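Local coordinates for protein homoserine O-acetyltransferase (Bacillus anthracis str. 'Ames Ancestor', PDB 3I1I) that probably transfers an acetyl group from acetyl-CoA to the hydroxyl of homoserine, a step toward methionine, using an alpha/beta-hydrolase fold, at residues Ser42-Ile47 with Phe87-Asp92. Sequence-based numbering, arbitrary orientation.
Sequences SNVILI and FVICTD
Strands 44-47 and 87-91 are parallel neighbours in the central mixed sheet of the alpha/beta-hydrolase fold, and V44, I45 and L46 pair with F87, V88 and I89. The N-to-C directions of the two short segments differ by 25°. Four backbone hydrogen bonds form the ladder. F87 N donates to N43 O at 2.7 Å, and I45 N to F87 O at 2.9 Å. I89 N then reaches I45 O, and I47 N meets I89 O at 2.8 Å in a nearly straight bond (178° at the hydrogen).

V44, L46, F87 and I89 share one face. With chi1 at -176°, V44 CG1 stands beside its own carbonyl carbon. That placement brings it to 3.7 Å from I89 CD1. Its other methyl, CG2, sits at the edge of the F87 ring, 4.1 Å from CD2. L46 CD1 rests over the I89 backbone, 3.5 Å from I89 O. Helix 129-142 packs on this face through I140 against I89. On the other face I47 CG1 touches V88 CG1 at 3.6 Å, the two side chains crossing at a slant, and I45 and I47 also pack on M152 of strand 150-154.

At the start of the pair, N43 ND2 hydrogen-bonds to T36 O and Q85 O, and N43 OD1 accepts from N38 N. The amide of N43 thus ties neighbouring loops to the beginning of the ladder. All the touching residues are buried. The four hydrogen bonds satisfy backbone N-H and carbonyl groups between two largely apolar faces.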
loop_
_atom_site.group_PDB
_atom_site.type_symbol
_atom_site.label_atom_id
_atom_site.label_comp_id
_atom_site.label_asym_id
_atom_site.label_seq_id
_atom_site.Cartn_x
_atom_site.Cartn_y
_atom_site.Cartn_z
ATOM N N SER A 42 -35.972 -22.153 18.858
ATOM C CA SER A 42 -36.149 -22.039 17.420
ATOM C C SER A 42 -36.033 -20.601 16.935
ATOM O O SER A 42 -36.250 -20.344 15.758
ATOM C CB SER A 42 -37.539 -22.558 17.035
ATOM O OG SER A 42 -38.512 -21.877 17.796
ATOM N N ASN A 43 -35.704 -19.669 17.812
ATOM C CA ASN A 43 -35.662 -18.249 17.432
ATOM C C ASN A 43 -34.258 -17.612 17.514
ATOM O O ASN A 43 -34.111 -16.429 17.810
ATOM C CB ASN A 43 -36.667 -17.472 18.288
ATOM C CG ASN A 43 -36.290 -17.450 19.751
ATOM O OD1 ASN A 43 -35.577 -18.346 20.229
ATOM N ND2 ASN A 43 -36.709 -16.398 20.460
ATOM N N VAL A 44 -33.231 -18.403 17.241
ATOM C CA VAL A 44 -31.851 -17.923 17.357
ATOM C C VAL A 44 -31.279 -17.384 16.037
ATOM O O VAL A 44 -31.331 -18.057 14.999
ATOM C CB VAL A 44 -30.898 -19.033 17.873
ATOM C CG1 VAL A 44 -29.471 -18.472 18.093
ATOM C CG2 VAL A 44 -31.470 -19.673 19.162
ATOM N N ILE A 45 -30.726 -16.174 16.102
ATOM C CA ILE A 45 -30.015 -15.553 14.987
ATOM C C ILE A 45 -28.588 -15.289 15.423
ATOM O O ILE A 45 -28.364 -14.621 16.425
ATOM C CB ILE A 45 -30.672 -14.223 14.579
ATOM C CG1 ILE A 45 -32.129 -14.473 14.149
ATOM C CG2 ILE A 45 -29.879 -13.580 13.477
ATOM C CD1 ILE A 45 -32.937 -13.228 13.621
ATOM N N LEU A 46 -27.627 -15.826 14.696
ATOM C CA LEU A 46 -26.223 -15.580 14.980
ATOM C C LEU A 46 -25.734 -14.492 14.042
ATOM O O LEU A 46 -25.952 -14.598 12.851
ATOM C CB LEU A 46 -25.408 -16.869 14.777
ATOM C CG LEU A 46 -23.889 -16.753 14.952
ATOM C CD1 LEU A 46 -23.499 -16.253 16.359
ATOM C CD2 LEU A 46 -23.211 -18.069 14.587
ATOM N N ILE A 47 -25.140 -13.434 14.602
ATOM C CA ILE A 47 -24.548 -12.301 13.880
ATOM C C ILE A 47 -23.030 -12.444 13.971
ATOM O O ILE A 47 -22.477 -12.701 15.039
ATOM C CB ILE A 47 -24.875 -10.942 14.571
ATOM C CG1 ILE A 47 -26.381 -10.716 14.719
ATOM C CG2 ILE A 47 -24.283 -9.749 13.796
ATOM C CD1 ILE A 47 -27.143 -10.660 13.460
ATOM N N PHE A 87 -33.746 -14.431 19.622
ATOM C CA PHE A 87 -32.625 -14.458 20.535
ATOM C C PHE A 87 -31.396 -14.273 19.653
ATOM O O PHE A 87 -31.090 -15.136 18.828
ATOM C CB PHE A 87 -32.597 -15.804 21.253
ATOM C CG PHE A 87 -31.474 -15.949 22.211
ATOM C CD1 PHE A 87 -31.388 -15.116 23.313
ATOM C CD2 PHE A 87 -30.516 -16.899 22.021
ATOM C CE1 PHE A 87 -30.363 -15.232 24.208
ATOM C CE2 PHE A 87 -29.468 -17.037 22.922
ATOM C CZ PHE A 87 -29.394 -16.198 24.022
ATOM N N VAL A 88 -30.685 -13.164 19.816
ATOM C CA VAL A 88 -29.591 -12.817 18.912
ATOM C C VAL A 88 -28.250 -12.989 19.601
ATOM O O VAL A 88 -28.091 -12.535 20.727
ATOM C CB VAL A 88 -29.741 -11.360 18.425
ATOM C CG1 VAL A 88 -28.546 -10.937 17.527
ATOM C CG2 VAL A 88 -31.085 -11.164 17.723
ATOM N N ILE A 89 -27.296 -13.663 18.939
ATOM C CA ILE A 89 -25.959 -13.884 19.496
ATOM C C ILE A 89 -24.893 -13.284 18.577
ATOM O O ILE A 89 -25.019 -13.298 17.357
ATOM C CB ILE A 89 -25.612 -15.400 19.609
ATOM C CG1 ILE A 89 -26.741 -16.167 20.293
ATOM C CG2 ILE A 89 -24.228 -15.611 20.326
ATOM C CD1 ILE A 89 -26.599 -17.719 20.219
ATOM N N CYS A 90 -23.823 -12.780 19.170
ATOM C CA CYS A 90 -22.683 -12.311 18.416
ATOM C C CYS A 90 -21.444 -12.576 19.221
ATOM O O CYS A 90 -21.450 -12.380 20.420
ATOM C CB CYS A 90 -22.840 -10.817 18.182
ATOM S SG CYS A 90 -21.591 -10.157 17.041
ATOM N N THR A 91 -20.374 -12.962 18.551
ATOM C CA THR A 91 -19.152 -13.417 19.196
ATOM C C THR A 91 -17.926 -12.634 18.702
ATOM O O THR A 91 -17.937 -12.096 17.600
ATOM C CB THR A 91 -18.924 -14.930 18.882
ATOM O OG1 THR A 91 -18.686 -15.094 17.482
ATOM C CG2 THR A 91 -20.146 -15.793 19.283
ATOM N N ASP A 92 -16.864 -12.594 19.500
ATOM C CA ASP A 92 -15.605 -12.025 19.055
ATOM C C ASP A 92 -14.827 -13.034 18.172
ATOM O O ASP A 92 -14.652 -14.173 18.548
ATOM C CB ASP A 92 -14.681 -11.697 20.238
ATOM C CG ASP A 92 -15.224 -10.633 21.179
ATOM O OD1 ASP A 92 -15.841 -9.642 20.731
ATOM O OD2 ASP A 92 -14.953 -10.793 22.393
#